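PDB 5KLE: carbohydrate binding module E1 from Uncultured bacterium, which binds carbohydrate, with cellopentaose held along its surface, and probably serves to recognise cellulose-type glucans. Local coordinates for residues C30-K35 with D78-I83. Sequence-based numbering, arbitrary orientation.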
loop_
_atom_site.group_PDB
_atom_site.type_symbol
_atom_site.label_atom_id
_atom_site.label_comp_id
_atom_site.label_asym_id
_atom_site.label_seq_id
_atom_site.Cartn_x
_atom_site.Cartn_y
_atom_site.Cartn_z
ATOM N N CYS A 30 5.698 4.160 -4.310
ATOM C CA CYS A 30 4.412 4.841 -4.430
ATOM C C CYS A 30 3.551 3.996 -5.364
ATOM O O CYS A 30 3.818 3.948 -6.576
ATOM C CB CYS A 30 4.634 6.238 -5.009
ATOM S SG CYS A 30 3.059 7.115 -5.324
ATOM N N ILE A 31 2.562 3.294 -4.795
ATOM C CA ILE A 31 1.822 2.242 -5.491
ATOM C C ILE A 31 0.454 2.791 -5.893
ATOM O O ILE A 31 -0.300 3.286 -5.034
ATOM C CB ILE A 31 1.599 1.031 -4.563
ATOM C CG1 ILE A 31 2.878 0.634 -3.825
ATOM C CG2 ILE A 31 0.959 -0.158 -5.370
ATOM C CD1 ILE A 31 3.914 0.247 -4.713
ATOM N N LYS A 32 0.070 2.620 -7.162
ATOM C CA LYS A 32 -1.294 2.892 -7.599
ATOM C C LYS A 32 -2.116 1.617 -7.413
ATOM O O LYS A 32 -1.681 0.532 -7.817
ATOM C CB LYS A 32 -1.310 3.267 -9.081
ATOM C CG LYS A 32 -2.706 3.586 -9.631
ATOM C CD LYS A 32 -2.680 3.842 -11.146
ATOM C CE LYS A 32 -4.059 4.169 -11.677
ATOM N NZ LYS A 32 -3.922 4.652 -13.102
ATOM N N TYR A 33 -3.308 1.753 -6.829
ATOM C CA TYR A 33 -4.227 0.617 -6.710
ATOM C C TYR A 33 -5.647 1.125 -6.888
ATOM O O TYR A 33 -6.074 2.023 -6.147
ATOM C CB TYR A 33 -4.109 -0.056 -5.331
ATOM C CG TYR A 33 -5.042 -1.234 -5.165
ATOM C CD1 TYR A 33 -4.896 -2.366 -5.958
ATOM C CD2 TYR A 33 -6.103 -1.211 -4.241
ATOM C CE1 TYR A 33 -5.774 -3.441 -5.839
ATOM C CE2 TYR A 33 -6.993 -2.309 -4.103
ATOM C CZ TYR A 33 -6.823 -3.412 -4.923
ATOM O OH TYR A 33 -7.644 -4.525 -4.834
ATOM N N ASN A 34 -6.402 0.512 -7.809
ATOM C CA ASN A 34 -7.811 0.852 -7.967
ATOM C C ASN A 34 -8.673 -0.074 -7.102
ATOM O O ASN A 34 -8.660 -1.293 -7.298
ATOM C CB ASN A 34 -8.232 0.777 -9.439
ATOM C CG ASN A 34 -9.663 1.194 -9.638
ATOM O OD1 ASN A 34 -10.583 0.383 -9.479
ATOM N ND2 ASN A 34 -9.875 2.466 -9.990
ATOM N N LYS A 35 -9.418 0.514 -6.143
ATOM C CA LYS A 35 -10.395 -0.206 -5.309
ATOM C C LYS A 35 -11.792 0.022 -5.860
ATOM O O LYS A 35 -12.328 1.140 -5.806
ATOM C CB LYS A 35 -10.316 0.234 -3.843
ATOM C CG LYS A 35 -11.435 -0.419 -3.028
ATOM C CD LYS A 35 -11.185 -0.424 -1.528
ATOM C CE LYS A 35 -11.351 0.964 -0.889
ATOM N NZ LYS A 35 -12.794 1.342 -0.672
ATOM N N ASP A 78 -9.128 5.186 -7.750
ATOM C CA ASP A 78 -7.672 5.071 -7.764
ATOM C C ASP A 78 -7.114 5.602 -6.454
ATOM O O ASP A 78 -7.387 6.752 -6.073
ATOM C CB ASP A 78 -7.056 5.899 -8.887
ATOM C CG ASP A 78 -7.307 5.329 -10.265
ATOM O OD1 ASP A 78 -7.549 4.114 -10.404
ATOM O OD2 ASP A 78 -7.194 6.119 -11.236
ATOM N N LEU A 79 -6.294 4.792 -5.797
ATOM C CA LEU A 79 -5.631 5.169 -4.559
ATOM C C LEU A 79 -4.138 5.183 -4.808
ATOM O O LEU A 79 -3.632 4.373 -5.579
ATOM C CB LEU A 79 -5.898 4.095 -3.481
ATOM C CG LEU A 79 -7.361 4.001 -3.025
ATOM C CD1 LEU A 79 -7.456 2.787 -2.110
ATOM C CD2 LEU A 79 -7.838 5.237 -2.316
ATOM N N TYR A 80 -3.427 6.096 -4.145
ATOM C CA TYR A 80 -1.969 6.156 -4.199
ATOM C C TYR A 80 -1.424 5.907 -2.798
ATOM O O TYR A 80 -1.713 6.673 -1.866
ATOM C CB TYR A 80 -1.508 7.490 -4.830
ATOM C CG TYR A 80 -2.010 7.559 -6.265
ATOM C CD1 TYR A 80 -1.304 6.917 -7.314
ATOM C CD2 TYR A 80 -3.278 8.072 -6.563
ATOM C CE1 TYR A 80 -1.794 6.902 -8.582
ATOM C CE2 TYR A 80 -3.770 8.036 -7.858
ATOM C CZ TYR A 80 -3.030 7.469 -8.859
ATOM O OH TYR A 80 -3.567 7.473 -10.126
ATOM N N ILE A 81 -0.673 4.825 -2.650
ATOM C CA ILE A 81 -0.251 4.307 -1.352
ATOM C C ILE A 81 1.277 4.374 -1.274
ATOM O O ILE A 81 1.988 3.661 -2.016
ATOM C CB ILE A 81 -0.781 2.885 -1.144
ATOM C CG1 ILE A 81 -2.303 2.903 -1.406
ATOM C CG2 ILE A 81 -0.435 2.392 0.257
ATOM C CD1 ILE A 81 -3.028 1.601 -1.123
ATOM N N LYS A 82 1.793 5.244 -0.393
ATOM C CA LYS A 82 3.236 5.359 -0.162
ATOM C C LYS A 82 3.670 4.364 0.910
ATOM O O LYS A 82 3.050 4.286 1.989
ATOM C CB LYS A 82 3.617 6.772 0.292
ATOM C CG LYS A 82 5.136 6.887 0.503
ATOM C CD LYS A 82 5.607 8.317 0.557
ATOM C CE LYS A 82 7.147 8.339 0.656
ATOM N NZ LYS A 82 7.590 9.691 1.031
ATOM N N ILE A 83 4.759 3.639 0.638
ATOM C CA ILE A 83 5.393 2.773 1.638
ATOM C C ILE A 83 6.353 3.645 2.450
ATOM O O ILE A 83 7.410 4.064 1.971
ATOM C CB ILE A 83 6.083 1.556 1.015
ATOM C CG1 ILE A 83 5.084 0.823 0.114
ATOM C CG2 ILE A 83 6.573 0.611 2.132
ATOM C CD1 ILE A 83 5.579 -0.491 -0.441
HETATM O O HOH W 1 -6.496 5.682 -13.921
HETATM O O HOH W 2 -3.005 7.260 -13.053
#
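I31 pairs with I81 and Y33 with L79 as antiparallel hydrogen-bonded pairs, while C30-K82, K32-Y80 and N34-D78 are the alternating non-hydrogen-bonded pairs; the strand directions lie 148° apart. I31 N to I81 O and I81 N to I31 O are both 2.9 Å, and Y33 and L79 are joined in the same reciprocal way. On the face carrying K32, Y80, N34 and D78, the lysine runs alongside the tyrosine, its CG 3.6 Å from Y80 CE1. With CG anti to the backbone N and the chain extended beyond it, K32 carries its NZ past the ring to between two waters. One water links NZ to D78 OD2, the other links it to Y80 OH; NZ itself stays 4.0 Å from D78 OD2, too far for a salt bridge. N34 ND2 gives D78 OD1 a nearly straight bond (2.9 Å, 174°) lying in its own amide plane but arriving from above the carboxylate plane, the two planes standing 79° apart. An alanine here would probably leave a gap beside the Y80 ring, and D78 and Y80 without their water-mediated link to a positive charge. The other face is mostly apolar: I31 and I81 pack on F94 of strand 90-96 and L79 on I54, while Y33 OH bonds to N96. In the mixed sheet, strand 15-16 lies beyond 30-35 and strand 50-54 beyond 77-86, while I31, Y33 and I81 meet the four-stranded antiparallel sheet.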